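Protein bvu-3222 (Bacteroides vulgatus ATCC 8482, PDB 3FYF) is of unknown function but is a probably periplasmic member of the DUF4251 family, with a long helical N-terminal arm and an antiparallel beta-barrel domain. Local coordinates at residues I81-T86 with N156-N161. Sequence-based numbering, arbitrary orientation.
Sequences IQTAFT and NTLTMN
Met160 spans the interior of the barrel to reach Thr83, placing its terminal methyl CE 3.7 Å from Thr83 CB. The chain is extended beyond CG, and this full length carries the methyl across to the backbone opposite, where Met160 CE also lies 3.3 Å from Gln82 O. Thr83 and Met160 meet at a slant, with Thr83 OG1 3.8 Å from Met160 CE. Two residues earlier on the same strand, Leu158 points to the same side as Met160. With CG anti to the backbone N (chi1 -170°), its branch swings toward Thr83, where Leu158 CD1 and Thr83 OG1 meet tip to tip at 4.1 Å. Leu158 CD1 also packs against the loop that follows strand 78-83, lying 4.3 Å from Phe85 CD2 and approaching that ring obliquely. Two methyl groups, Met160 CE and Leu158 CD1, thus lie against the Thr83 hydroxyl, while its polar needs are met by a hydrogen bond with Asn70 OD1, an atom that also bonds Ala84 N and so ties the strand end to the loop. Phe57 packs edge-to-face with Phe85 and also touches Leu158, joining both segments to strand 54-57. Only side chains of 156-161 take part, whereas 81-86 also offers the backbone carbonyl of Gln82. The strand axes run 10.2 Å apart at 89°. Near-perpendicular strands facing each other across the interior, packed through inward-pointing, largely apolar side chains, are characteristic of a closed antiparallel beta-barrel, here completed by strand 158-166 pairing back with strand 48-52.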
loop_
_atom_site.group_PDB
_atom_site.type_symbol
_atom_site.label_atom_id
_atom_site.label_comp_id
_atom_site.label_asym_id
_atom_site.label_seq_id
_atom_site.Cartn_x
_atom_site.Cartn_y
_atom_site.Cartn_z
ATOM N N ILE B 81 13.684 4.946 -13.628
ATOM C CA ILE B 81 13.335 4.263 -12.387
ATOM C C ILE B 81 14.285 4.761 -11.301
ATOM O O ILE B 81 15.489 4.509 -11.357
ATOM C CB ILE B 81 13.433 2.720 -12.506
ATOM C CG1 ILE B 81 12.484 2.192 -13.587
ATOM C CG2 ILE B 81 13.157 2.061 -11.156
ATOM C CD1 ILE B 81 12.834 0.803 -14.076
ATOM N N GLN B 82 13.738 5.480 -10.325
ATOM C CA GLN B 82 14.516 5.964 -9.189
ATOM C C GLN B 82 14.002 5.383 -7.874
ATOM O O GLN B 82 12.808 5.471 -7.571
ATOM C CB GLN B 82 14.485 7.495 -9.129
ATOM C CG GLN B 82 15.368 8.106 -8.037
ATOM C CD GLN B 82 16.848 7.963 -8.331
ATOM O OE1 GLN B 82 17.343 8.486 -9.326
ATOM N NE2 GLN B 82 17.566 7.263 -7.457
ATOM N N THR B 83 14.909 4.791 -7.104
ATOM C CA THR B 83 14.603 4.349 -5.748
ATOM C C THR B 83 15.786 4.595 -4.802
ATOM O O THR B 83 16.932 4.718 -5.243
ATOM C CB THR B 83 14.107 2.869 -5.708
ATOM O OG1 THR B 83 13.449 2.612 -4.461
ATOM C CG2 THR B 83 15.237 1.868 -5.921
ATOM N N ALA B 84 15.495 4.677 -3.507
ATOM C CA ALA B 84 16.510 4.963 -2.492
ATOM C C ALA B 84 17.201 3.706 -1.948
ATOM O O ALA B 84 18.035 3.792 -1.040
ATOM C CB ALA B 84 15.896 5.778 -1.350
ATOM N N PHE B 85 16.850 2.551 -2.505
ATOM C CA PHE B 85 17.488 1.295 -2.129
ATOM C C PHE B 85 18.415 0.797 -3.233
ATOM O O PHE B 85 18.356 1.269 -4.367
ATOM C CB PHE B 85 16.434 0.234 -1.808
ATOM C CG PHE B 85 15.285 0.749 -0.989
ATOM C CD1 PHE B 85 15.396 0.864 0.387
ATOM C CD2 PHE B 85 14.095 1.118 -1.594
ATOM C CE1 PHE B 85 14.341 1.337 1.144
ATOM C CE2 PHE B 85 13.037 1.592 -0.841
ATOM C CZ PHE B 85 13.161 1.702 0.530
ATOM N N THR B 86 19.270 -0.162 -2.891
ATOM C CA THR B 86 20.565 -0.303 -3.548
ATOM C C THR B 86 20.494 -1.303 -4.697
ATOM O O THR B 86 20.598 -0.931 -5.864
ATOM C CB THR B 86 21.655 -0.751 -2.557
ATOM O OG1 THR B 86 21.689 0.148 -1.441
ATOM C CG2 THR B 86 23.017 -0.763 -3.233
ATOM N N ASN B 156 10.734 -10.441 -10.364
ATOM C CA ASN B 156 10.096 -9.301 -9.707
ATOM C C ASN B 156 10.703 -9.082 -8.330
ATOM O O ASN B 156 10.729 -9.991 -7.495
ATOM C CB ASN B 156 8.591 -9.508 -9.591
ATOM C CG ASN B 156 7.865 -9.268 -10.901
ATOM O OD1 ASN B 156 8.348 -8.538 -11.775
ATOM N ND2 ASN B 156 6.682 -9.858 -11.034
ATOM N N THR B 157 11.212 -7.877 -8.118
ATOM C CA THR B 157 12.014 -7.585 -6.946
ATOM C C THR B 157 11.441 -6.417 -6.145
ATOM O O THR B 157 11.495 -6.429 -4.918
ATOM C CB THR B 157 13.484 -7.287 -7.345
ATOM O OG1 THR B 157 13.863 -8.134 -8.434
ATOM C CG2 THR B 157 14.428 -7.540 -6.175
ATOM N N LEU B 158 10.883 -5.424 -6.834
ATOM C CA LEU B 158 10.432 -4.201 -6.172
ATOM C C LEU B 158 9.106 -3.680 -6.730
ATOM O O LEU B 158 8.945 -3.530 -7.934
ATOM C CB LEU B 158 11.524 -3.119 -6.263
ATOM C CG LEU B 158 11.367 -1.835 -5.440
ATOM C CD1 LEU B 158 12.679 -1.415 -4.798
ATOM C CD2 LEU B 158 10.797 -0.711 -6.277
ATOM N N THR B 159 8.170 -3.384 -5.833
ATOM C CA THR B 159 6.891 -2.810 -6.222
ATOM C C THR B 159 6.724 -1.434 -5.567
ATOM O O THR B 159 6.967 -1.296 -4.379
ATOM C CB THR B 159 5.724 -3.742 -5.827
ATOM O OG1 THR B 159 5.907 -5.029 -6.435
ATOM C CG2 THR B 159 4.389 -3.175 -6.276
ATOM N N MET B 160 6.333 -0.429 -6.352
ATOM C CA MET B 160 5.997 0.906 -5.844
ATOM C C MET B 160 4.500 1.132 -5.951
ATOM O O MET B 160 3.926 0.996 -7.035
ATOM C CB MET B 160 6.686 2.004 -6.663
ATOM C CG MET B 160 8.199 2.005 -6.611
ATOM S SD MET B 160 8.948 3.499 -7.315
ATOM C CE MET B 160 10.610 3.126 -6.872
ATOM N N ASN B 161 3.877 1.492 -4.829
ATOM C CA ASN B 161 2.452 1.802 -4.796
ATOM C C ASN B 161 2.268 3.275 -4.556
ATOM O O ASN B 161 2.813 3.815 -3.606
ATOM C CB ASN B 161 1.749 1.009 -3.690
ATOM C CG ASN B 161 1.859 -0.488 -3.901
ATOM O OD1 ASN B 161 1.430 -1.008 -4.931
ATOM N ND2 ASN B 161 2.438 -1.187 -2.932
#